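Local coordinates for oxalate--CoA ligase (Arabidopsis thaliana, PDB 5IE2), which belongs to the ANL superfamily of AMP-binding enzymes, with a large N-terminal part and a smaller C-terminal domain, and binds adenosine-5'-triphosphate and magnesium, at residues A[244-249]-A[274-279]; A[395-398]-A[404-407]; A[412-415]-A[420-423]. One frame throughout, in Å; residues are numbered along the deposited sequence. Where two conformers were deposited one is given.

Interaction 1: residues A[244-249]-A[274-279]; sequences TFWPDM and HPETEY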
loop_
_atom_site.group_PDB
_atom_site.type_symbol
_atom_site.label_atom_id
_atom_site.label_comp_id
_atom_site.label_asym_id
_atom_site.label_seq_id
_atom_site.Cartn_x
_atom_site.Cartn_y
_atom_site.Cartn_z
ATOM N N THR A 244 -13.854 13.519 7.953
ATOM C CA THR A 244 -14.897 12.504 8.092
ATOM C C THR A 244 -14.386 11.167 8.623
ATOM O O THR A 244 -15.183 10.267 8.844
ATOM C CB THR A 244 -15.604 12.217 6.767
ATOM O OG1 THR A 244 -14.656 11.710 5.821
ATOM C CG2 THR A 244 -16.277 13.515 6.224
ATOM N N PHE A 245 -13.065 11.050 8.799
ATOM C CA PHE A 245 -12.443 9.759 9.188
ATOM C C PHE A 245 -13.044 9.183 10.461
ATOM O O PHE A 245 -13.549 8.047 10.452
ATOM C CB PHE A 245 -10.918 9.932 9.353
ATOM C CG PHE A 245 -10.227 8.681 9.819
ATOM C CD1 PHE A 245 -10.327 7.523 9.050
ATOM C CD2 PHE A 245 -9.529 8.646 11.023
ATOM C CE1 PHE A 245 -9.709 6.328 9.448
ATOM C CE2 PHE A 245 -8.899 7.437 11.443
ATOM C CZ PHE A 245 -9.003 6.289 10.652
ATOM N N TRP A 246 -12.967 9.922 11.579
ATOM C CA TRP A 246 -13.424 9.359 12.829
ATOM C C TRP A 246 -14.938 9.226 12.872
ATOM O O TRP A 246 -15.412 8.255 13.431
ATOM C CB TRP A 246 -12.927 10.163 14.038
ATOM C CG TRP A 246 -11.415 9.900 14.278
ATOM C CD1 TRP A 246 -10.402 10.800 14.135
ATOM C CD2 TRP A 246 -10.807 8.662 14.668
ATOM N NE1 TRP A 246 -9.187 10.207 14.413
ATOM C CE2 TRP A 246 -9.409 8.888 14.734
ATOM C CE3 TRP A 246 -11.309 7.390 14.979
ATOM C CZ2 TRP A 246 -8.506 7.889 15.114
ATOM C CZ3 TRP A 246 -10.410 6.381 15.337
ATOM C CH2 TRP A 246 -9.018 6.640 15.412
ATOM N N PRO A 247 -15.683 10.187 12.289
ATOM C CA PRO A 247 -17.135 9.893 12.232
ATOM C C PRO A 247 -17.488 8.585 11.510
ATOM O O PRO A 247 -18.392 7.862 11.967
ATOM C CB PRO A 247 -17.695 11.103 11.501
ATOM C CG PRO A 247 -16.808 12.230 11.991
ATOM C CD PRO A 247 -15.418 11.620 12.007
ATOM N N ASP A 248 -16.792 8.295 10.407
ATOM C CA ASP A 248 -16.992 7.020 9.705
ATOM C C ASP A 248 -16.537 5.824 10.533
ATOM O O ASP A 248 -17.216 4.787 10.541
ATOM C CB ASP A 248 -16.269 7.013 8.359
ATOM C CG ASP A 248 -17.019 7.802 7.266
ATOM O OD1 ASP A 248 -18.213 8.145 7.485
ATOM O OD2 ASP A 248 -16.411 8.075 6.201
ATOM N N MET A 249 -15.391 5.955 11.199
ATOM C CA MET A 249 -14.876 4.850 12.015
ATOM C C MET A 249 -15.881 4.530 13.120
ATOM O O MET A 249 -16.071 3.362 13.467
ATOM C CB MET A 249 -13.521 5.195 12.640
ATOM C CG MET A 249 -12.369 5.340 11.624
ATOM S SD MET A 249 -11.684 3.709 11.098
ATOM C CE MET A 249 -10.758 3.232 12.604
ATOM N N HIS A 274 -8.703 19.428 16.441
ATOM C CA HIS A 274 -10.109 19.098 16.636
ATOM C C HIS A 274 -10.247 17.722 17.250
ATOM O O HIS A 274 -10.687 16.782 16.576
ATOM C CB HIS A 274 -10.864 19.150 15.297
ATOM C CG HIS A 274 -12.365 19.119 15.416
ATOM N ND1 HIS A 274 -13.088 17.950 15.558
ATOM C CD2 HIS A 274 -13.280 20.115 15.351
ATOM C CE1 HIS A 274 -14.379 18.228 15.590
ATOM N NE2 HIS A 274 -14.521 19.535 15.472
ATOM N N PRO A 275 -9.872 17.568 18.535
ATOM C CA PRO A 275 -10.085 16.256 19.156
ATOM C C PRO A 275 -11.541 15.851 19.149
ATOM O O PRO A 275 -12.419 16.709 19.318
ATOM C CB PRO A 275 -9.590 16.453 20.597
ATOM C CG PRO A 275 -9.707 17.972 20.814
ATOM C CD PRO A 275 -9.248 18.517 19.478
ATOM N N GLU A 276 -11.804 14.577 18.896
ATOM C CA GLU A 276 -13.144 14.048 19.058
ATOM C C GLU A 276 -13.466 13.995 20.541
ATOM O O GLU A 276 -12.550 13.846 21.367
ATOM C CB GLU A 276 -13.272 12.658 18.450
ATOM C CG GLU A 276 -13.062 12.621 16.956
ATOM C CD GLU A 276 -14.247 13.166 16.169
ATOM O OE1 GLU A 276 -15.392 12.867 16.576
ATOM O OE2 GLU A 276 -14.038 13.849 15.138
ATOM N N THR A 277 -14.747 14.127 20.886
ATOM C CA THR A 277 -15.149 14.028 22.282
ATOM C C THR A 277 -14.962 12.591 22.767
ATOM O O THR A 277 -14.575 12.373 23.915
ATOM C CB THR A 277 -16.601 14.500 22.504
ATOM O OG1 THR A 277 -17.482 13.806 21.612
ATOM C CG2 THR A 277 -16.713 15.980 22.233
ATOM N N GLU A 278 -15.176 11.605 21.892
ATOM C CA GLU A 278 -14.751 10.238 22.226
ATOM C C GLU A 278 -14.299 9.442 20.981
ATOM O O GLU A 278 -14.831 9.618 19.889
ATOM C CB GLU A 278 -15.851 9.455 22.944
ATOM C CG GLU A 278 -17.054 9.139 22.100
ATOM C CD GLU A 278 -18.104 8.366 22.885
ATOM O OE1 GLU A 278 -19.215 8.149 22.355
ATOM O OE2 GLU A 278 -17.784 7.911 24.005
ATOM N N TYR A 279 -13.332 8.552 21.179
ATOM C CA TYR A 279 -12.806 7.709 20.093
ATOM C C TYR A 279 -13.240 6.288 20.276
ATOM O O TYR A 279 -13.400 5.842 21.402
ATOM C CB TYR A 279 -11.272 7.767 20.050
ATOM C CG TYR A 279 -10.780 9.082 19.565
ATOM C CD1 TYR A 279 -10.802 9.385 18.216
ATOM C CD2 TYR A 279 -10.300 10.057 20.470
ATOM C CE1 TYR A 279 -10.376 10.613 17.749
ATOM C CE2 TYR A 279 -9.866 11.282 20.027
ATOM C CZ TYR A 279 -9.910 11.579 18.674
ATOM O OH TYR A 279 -9.483 12.832 18.241
#

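Interaction 2: residues A[395-398]-A[404-407]; sequences IGYF and LHLV. With ATP (adenosine-5'-triphosphate), chain C.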
loop_
_atom_site.group_PDB
_atom_site.type_symbol
_atom_site.label_atom_id
_atom_site.label_comp_id
_atom_site.label_asym_id
_atom_site.label_seq_id
_atom_site.Cartn_x
_atom_site.Cartn_y
_atom_site.Cartn_z
ATOM N N ILE A 395 18.245 -2.701 2.723
ATOM C CA ILE A 395 19.209 -3.137 3.698
ATOM C C ILE A 395 18.536 -3.170 5.082
ATOM O O ILE A 395 17.818 -2.221 5.488
ATOM C CB ILE A 395 20.424 -2.200 3.730
ATOM C CG1 ILE A 395 21.113 -2.170 2.344
ATOM C CG2 ILE A 395 21.380 -2.592 4.847
ATOM C CD1 ILE A 395 21.641 -3.572 1.945
ATOM N N GLY A 396 18.794 -4.255 5.792
ATOM C CA GLY A 396 18.278 -4.436 7.140
ATOM C C GLY A 396 19.073 -5.451 7.951
ATOM O O GLY A 396 20.104 -5.999 7.514
ATOM N N TYR A 397 18.628 -5.681 9.185
ATOM C CA TYR A 397 19.214 -6.773 9.974
ATOM C C TYR A 397 18.133 -7.326 10.899
ATOM O O TYR A 397 17.162 -6.639 11.195
ATOM C CB TYR A 397 20.447 -6.299 10.780
ATOM C CG TYR A 397 20.111 -5.207 11.781
ATOM C CD1 TYR A 397 19.748 -5.529 13.090
ATOM C CD2 TYR A 397 20.131 -3.867 11.406
ATOM C CE1 TYR A 397 19.430 -4.539 14.015
ATOM C CE2 TYR A 397 19.797 -2.867 12.314
ATOM C CZ TYR A 397 19.452 -3.207 13.624
ATOM O OH TYR A 397 19.140 -2.217 14.539
ATOM N N PHE A 398 18.309 -8.577 11.306
ATOM C CA PHE A 398 17.486 -9.215 12.324
ATOM C C PHE A 398 18.162 -9.060 13.668
ATOM O O PHE A 398 19.373 -9.299 13.785
ATOM C CB PHE A 398 17.314 -10.710 12.047
ATOM C CG PHE A 398 16.303 -10.982 10.949
ATOM C CD1 PHE A 398 14.961 -10.670 11.139
ATOM C CD2 PHE A 398 16.699 -11.559 9.753
ATOM C CE1 PHE A 398 14.022 -10.916 10.154
ATOM C CE2 PHE A 398 15.748 -11.787 8.738
ATOM C CZ PHE A 398 14.413 -11.451 8.951
ATOM N N LEU A 404 12.928 -7.719 12.316
ATOM C CA LEU A 404 13.677 -7.030 11.284
ATOM C C LEU A 404 13.715 -5.524 11.579
ATOM O O LEU A 404 12.710 -4.922 11.931
ATOM C CB LEU A 404 13.053 -7.317 9.902
ATOM C CG LEU A 404 13.542 -6.576 8.658
ATOM C CD1 LEU A 404 15.008 -6.918 8.409
ATOM C CD2 LEU A 404 12.676 -6.952 7.451
ATOM N N HIS A 405 14.898 -4.950 11.386
ATOM C CA HIS A 405 15.123 -3.525 11.476
ATOM C C HIS A 405 15.658 -3.037 10.154
ATOM O O HIS A 405 16.725 -3.482 9.745
ATOM C CB HIS A 405 16.148 -3.187 12.570
ATOM C CG HIS A 405 15.749 -3.657 13.933
ATOM N ND1 HIS A 405 15.293 -2.789 14.910
ATOM C CD2 HIS A 405 15.719 -4.897 14.478
ATOM C CE1 HIS A 405 14.983 -3.483 15.994
ATOM N NE2 HIS A 405 15.256 -4.760 15.766
ATOM N N LEU A 406 14.943 -2.131 9.496
ATOM C CA LEU A 406 15.400 -1.611 8.195
ATOM C C LEU A 406 16.355 -0.433 8.323
ATOM O O LEU A 406 16.183 0.460 9.161
ATOM C CB LEU A 406 14.194 -1.203 7.357
ATOM C CG LEU A 406 13.330 -2.392 6.951
ATOM C CD1 LEU A 406 12.002 -1.812 6.419
ATOM C CD2 LEU A 406 13.982 -3.307 5.934
ATOM N N VAL A 407 17.382 -0.424 7.490
ATOM C CA VAL A 407 18.376 0.643 7.494
ATOM C C VAL A 407 18.059 1.572 6.333
ATOM O O VAL A 407 18.196 2.803 6.442
ATOM C CB VAL A 407 19.828 0.052 7.381
ATOM C CG1 VAL A 407 20.866 1.135 7.323
ATOM C CG2 VAL A 407 20.092 -0.849 8.552
HETATM P PG ATP C . 10.240 1.557 -6.841
HETATM O O1G ATP C . 11.622 2.085 -6.457
HETATM O O2G ATP C . 9.791 2.008 -8.185
HETATM O O3G ATP C . 10.165 0.039 -6.691
HETATM P PB ATP C . 8.928 1.674 -4.272
HETATM O O1B ATP C . 8.537 2.827 -3.374
HETATM O O2B ATP C . 10.072 0.790 -3.928
HETATM O O3B ATP C . 9.137 2.188 -5.816
HETATM P PA ATP C . 6.607 0.106 -3.333
HETATM O O1A ATP C . 6.506 -1.371 -3.693
HETATM O O2A ATP C . 5.386 0.939 -3.299
HETATM O O3A ATP C . 7.566 0.783 -4.440
HETATM O "O5'" ATP C . 7.454 0.242 -1.981
HETATM C "C5'" ATP C . 8.106 -0.866 -1.313
HETATM C "C4'" ATP C . 9.303 -0.265 -0.555
HETATM O "O4'" ATP C . 8.811 0.552 0.525
HETATM C "C3'" ATP C . 10.100 -1.302 0.175
HETATM O "O3'" ATP C . 11.018 -1.922 -0.722
HETATM C "C2'" ATP C . 10.800 -0.497 1.250
HETATM O "O2'" ATP C . 11.869 0.254 0.654
HETATM C "C1'" ATP C . 9.737 0.506 1.595
HETATM N N9 ATP C . 8.983 0.141 2.818
HETATM C C8 ATP C . 7.826 -0.526 2.918
HETATM N N7 ATP C . 7.471 -0.618 4.237
HETATM C C5 ATP C . 8.438 0.038 4.957
HETATM C C6 ATP C . 8.667 0.336 6.390
HETATM N N6 ATP C . 7.740 -0.051 7.328
HETATM N N1 ATP C . 9.779 1.044 6.694
HETATM C C2 ATP C . 10.657 1.461 5.753
HETATM N N3 ATP C . 10.518 1.220 4.424
HETATM C C4 ATP C . 9.419 0.524 4.012
#

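Interaction 3: residues A[412-415]-A[420-423]; sequences ELIN and KISP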
loop_
_atom_site.group_PDB
_atom_site.type_symbol
_atom_site.label_atom_id
_atom_site.label_comp_id
_atom_site.label_asym_id
_atom_site.label_seq_id
_atom_site.Cartn_x
_atom_site.Cartn_y
_atom_site.Cartn_z
ATOM N N GLU A 412 19.554 4.635 -1.415
ATOM C CA GLU A 412 19.321 5.844 -0.627
ATOM C C GLU A 412 20.287 6.040 0.519
ATOM O O GLU A 412 20.332 7.147 1.069
ATOM C CB GLU A 412 17.890 5.846 -0.069
ATOM C CG GLU A 412 16.903 6.283 -1.129
ATOM C CD GLU A 412 15.469 6.350 -0.645
ATOM O OE1 GLU A 412 15.195 6.096 0.567
ATOM O OE2 GLU A 412 14.610 6.652 -1.499
ATOM N N LEU A 413 21.064 5.002 0.876
ATOM C CA LEU A 413 22.033 5.136 1.964
ATOM C C LEU A 413 23.076 6.168 1.569
ATOM O O LEU A 413 23.482 6.252 0.394
ATOM C CB LEU A 413 22.716 3.823 2.291
ATOM C CG LEU A 413 21.790 2.665 2.702
ATOM C CD1 LEU A 413 22.617 1.434 3.087
ATOM C CD2 LEU A 413 20.926 3.076 3.867
ATOM N N ILE A 414 23.539 6.940 2.537
ATOM C CA ILE A 414 24.439 8.045 2.224
ATOM C C ILE A 414 25.874 7.692 2.519
ATOM O O ILE A 414 26.246 7.429 3.656
ATOM C CB ILE A 414 23.988 9.294 2.995
ATOM C CG1 ILE A 414 22.565 9.630 2.598
ATOM C CG2 ILE A 414 24.916 10.457 2.728
ATOM C CD1 ILE A 414 21.924 10.688 3.453
ATOM N N ASN A 415 26.704 7.643 1.488
ATOM C CA ASN A 415 28.063 7.187 1.710
ATOM C C ASN A 415 29.042 8.356 1.908
ATOM O O ASN A 415 29.639 8.867 0.952
ATOM C CB ASN A 415 28.508 6.282 0.565
ATOM C CG ASN A 415 29.758 5.493 0.914
ATOM O OD1 ASN A 415 30.455 5.806 1.889
ATOM N ND2 ASN A 415 30.047 4.455 0.127
ATOM N N LYS A 420 28.422 4.891 6.060
ATOM C CA LYS A 420 27.078 4.956 5.509
ATOM C C LYS A 420 26.092 5.506 6.543
ATOM O O LYS A 420 26.071 5.079 7.700
ATOM C CB LYS A 420 26.616 3.592 4.989
ATOM C CG LYS A 420 27.542 3.021 3.918
ATOM C CD LYS A 420 26.815 1.978 3.090
ATOM C CE LYS A 420 27.625 1.604 1.858
ATOM N NZ LYS A 420 29.026 1.260 2.263
ATOM N N ILE A 421 25.329 6.504 6.129
ATOM C CA ILE A 421 24.307 7.107 6.966
ATOM C C ILE A 421 22.942 6.645 6.512
ATOM O O ILE A 421 22.625 6.598 5.308
ATOM C CB ILE A 421 24.370 8.647 6.950
ATOM C CG1 ILE A 421 25.784 9.113 7.304
ATOM C CG2 ILE A 421 23.285 9.261 7.880
ATOM C CD1 ILE A 421 26.033 10.602 6.933
ATOM N N SER A 422 22.123 6.267 7.490
ATOM C CA SER A 422 20.728 5.903 7.237
ATOM C C SER A 422 19.797 7.091 7.299
ATOM O O SER A 422 19.594 7.656 8.370
ATOM C CB SER A 422 20.259 4.884 8.270
ATOM O OG SER A 422 18.846 4.808 8.247
ATOM N N PRO A 423 19.176 7.451 6.170
ATOM C CA PRO A 423 18.222 8.564 6.178
ATOM C C PRO A 423 16.994 8.287 7.064
ATOM O O PRO A 423 16.441 9.219 7.641
ATOM C CB PRO A 423 17.788 8.677 4.702
ATOM C CG PRO A 423 18.876 8.041 3.930
ATOM C CD PRO A 423 19.466 6.961 4.808
#

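Interaction 1: residues A[244-249]-A[274-279]
Glu276 and Tyr279 lie against Trp246 and Pro247, an example of a loop held to a helix through one large aromatic ring. The helix is 242-251 of the AMP-binding family region, and the loop runs from the end of helix 261-273 toward strand 284-287. Along the loop, Glu276 comes first. Its CG is 3.8 Å from CB of Trp246, and a bend at chi2 (-75°) turns the carboxylate so that OE2 passes 4.1 Å from CD of Pro247, while OE1 forms a salt bridge with Lys250, one turn farther along the same helix. The methylene CG thus packs beside the indole, while the carboxylate reaches past it to the lysine. The backbone N of Glu276 donates a nearly straight bond of 3.0 Å to OH of Tyr279 (171°), which ties the phenol to the backbone of its own loop; that hydroxyl also pairs with His271. Three residues on comes Tyr279, whose ring stands edge-to-face on the indole, the planes 74° apart and the centroid 4.7 Å from that of the five-membered ring. Phe245 covers the opposite face of Trp246, and Phe304 also meets both Trp246 and Tyr279. In this T-shaped stack the CD1-CE1 edge does the touching: CD1 of Tyr279 is over the middle of the indole, and its CE1 is 3.6 Å from NE1 of Trp246.

Interaction 2: residues A[395-398]-A[404-407]
Ile395 meets Val407 at one end of this two-stranded contact: its O accepts a 2.7 Å bond from N of Val407, and its CG2 lies 4.0 Å from CB of the valine. Gly396 follows, opposite Leu406 in a non-hydrogen-bonded pair. Its CA comes to 3.2 Å from His405 O, with CD1 of Leu404 also near. Tyr397 then pairs with His405 through two backbone bonds, 3.0 Å from Tyr397 N to His405 O and 2.8 Å from His405 N to Tyr397 O. With CG wedged between its own backbone N and carbonyl carbon (chi1 61°), the phenol swings across the neighbouring strand, where CB of His405 sits over its face, 3.8 Å from the centroid. The imidazole plane is only 5° from that of the phenol, yet slid so far that the rings barely overlap; NE2 of His405 bonds to Asp399. Phe398 ends the strand on the other face, CE1 3.7 Å from CB of Leu404. Beside Leu404 on that face, Leu406 brings CD1 to 3.6 Å from C2 of adenosine-5'-triphosphate. The whole is an antiparallel beta hairpin, 394-398 with 404-409, whose Leu406 is one of the residues lining the nucleotide pocket.

Interaction 3: residues A[412-415]-A[420-423]
Ile414 and Ile421 form the tight middle of a short antiparallel hairpin, a hydrogen-bonded pair in which each backbone serves the other. Ile414 N donates to Ile421 O at 2.9 Å, almost straight at 174°, and Ile421 N returns a 2.8 Å bond to Ile414 O, arriving in the carbonyl plane on a lone pair. The same Ile414 O also receives a CA-H...O contact from CA of Lys420 at 3.2 Å. The two isoleucines point to the same face, CB to CB 4.0 Å, and Ile453 of strand 450-459 touches both. Packing stays close where the chain turns into helix 423-430. CG of Pro423 is 3.3 Å from Glu412 O, and Ile414, its CG1 trans to the carbonyl carbon (chi1 -59°), extends CD1 to 4.1 Å from that same CG, which thus meets both a backbone oxygen and a methyl group. Ser422, just before the helix, is its N-cap: OG bonds to the N of Glu425 and also to Val407 O.

On the other face, toward solvent, the fit is loose. Asn415 and the exposed Lys420 form a non-hydrogen-bonded pair whose ends come no nearer than 4.0 Å, ND2 to NZ. Since both of these groups are donors, the contact gains little from their nearness; its cohesion probably rests on the paired backbone amides and the apolar packing of the isoleucines and Pro423.

From the N terminus, interaction 1 comes first: it closes a loop of 24 residues, mostly helix 261-273 with strand 256-259, and ties helix 242-251 to the segment leading into strand 284-287. It stands apart, its centre about 35 Å from that of interaction 2 and about 39 Å from that of interaction 3. Interactions 2 and 3 close short hairpin turns one after the other. The three follow in series, and none nests or crosses. The two hairpins touch, with centres about 13 Å apart, joined through Ser422 and by Ile395 packing on Leu413. The hairpin that carries Leu406 is thereby joined to the start of helix 423-430.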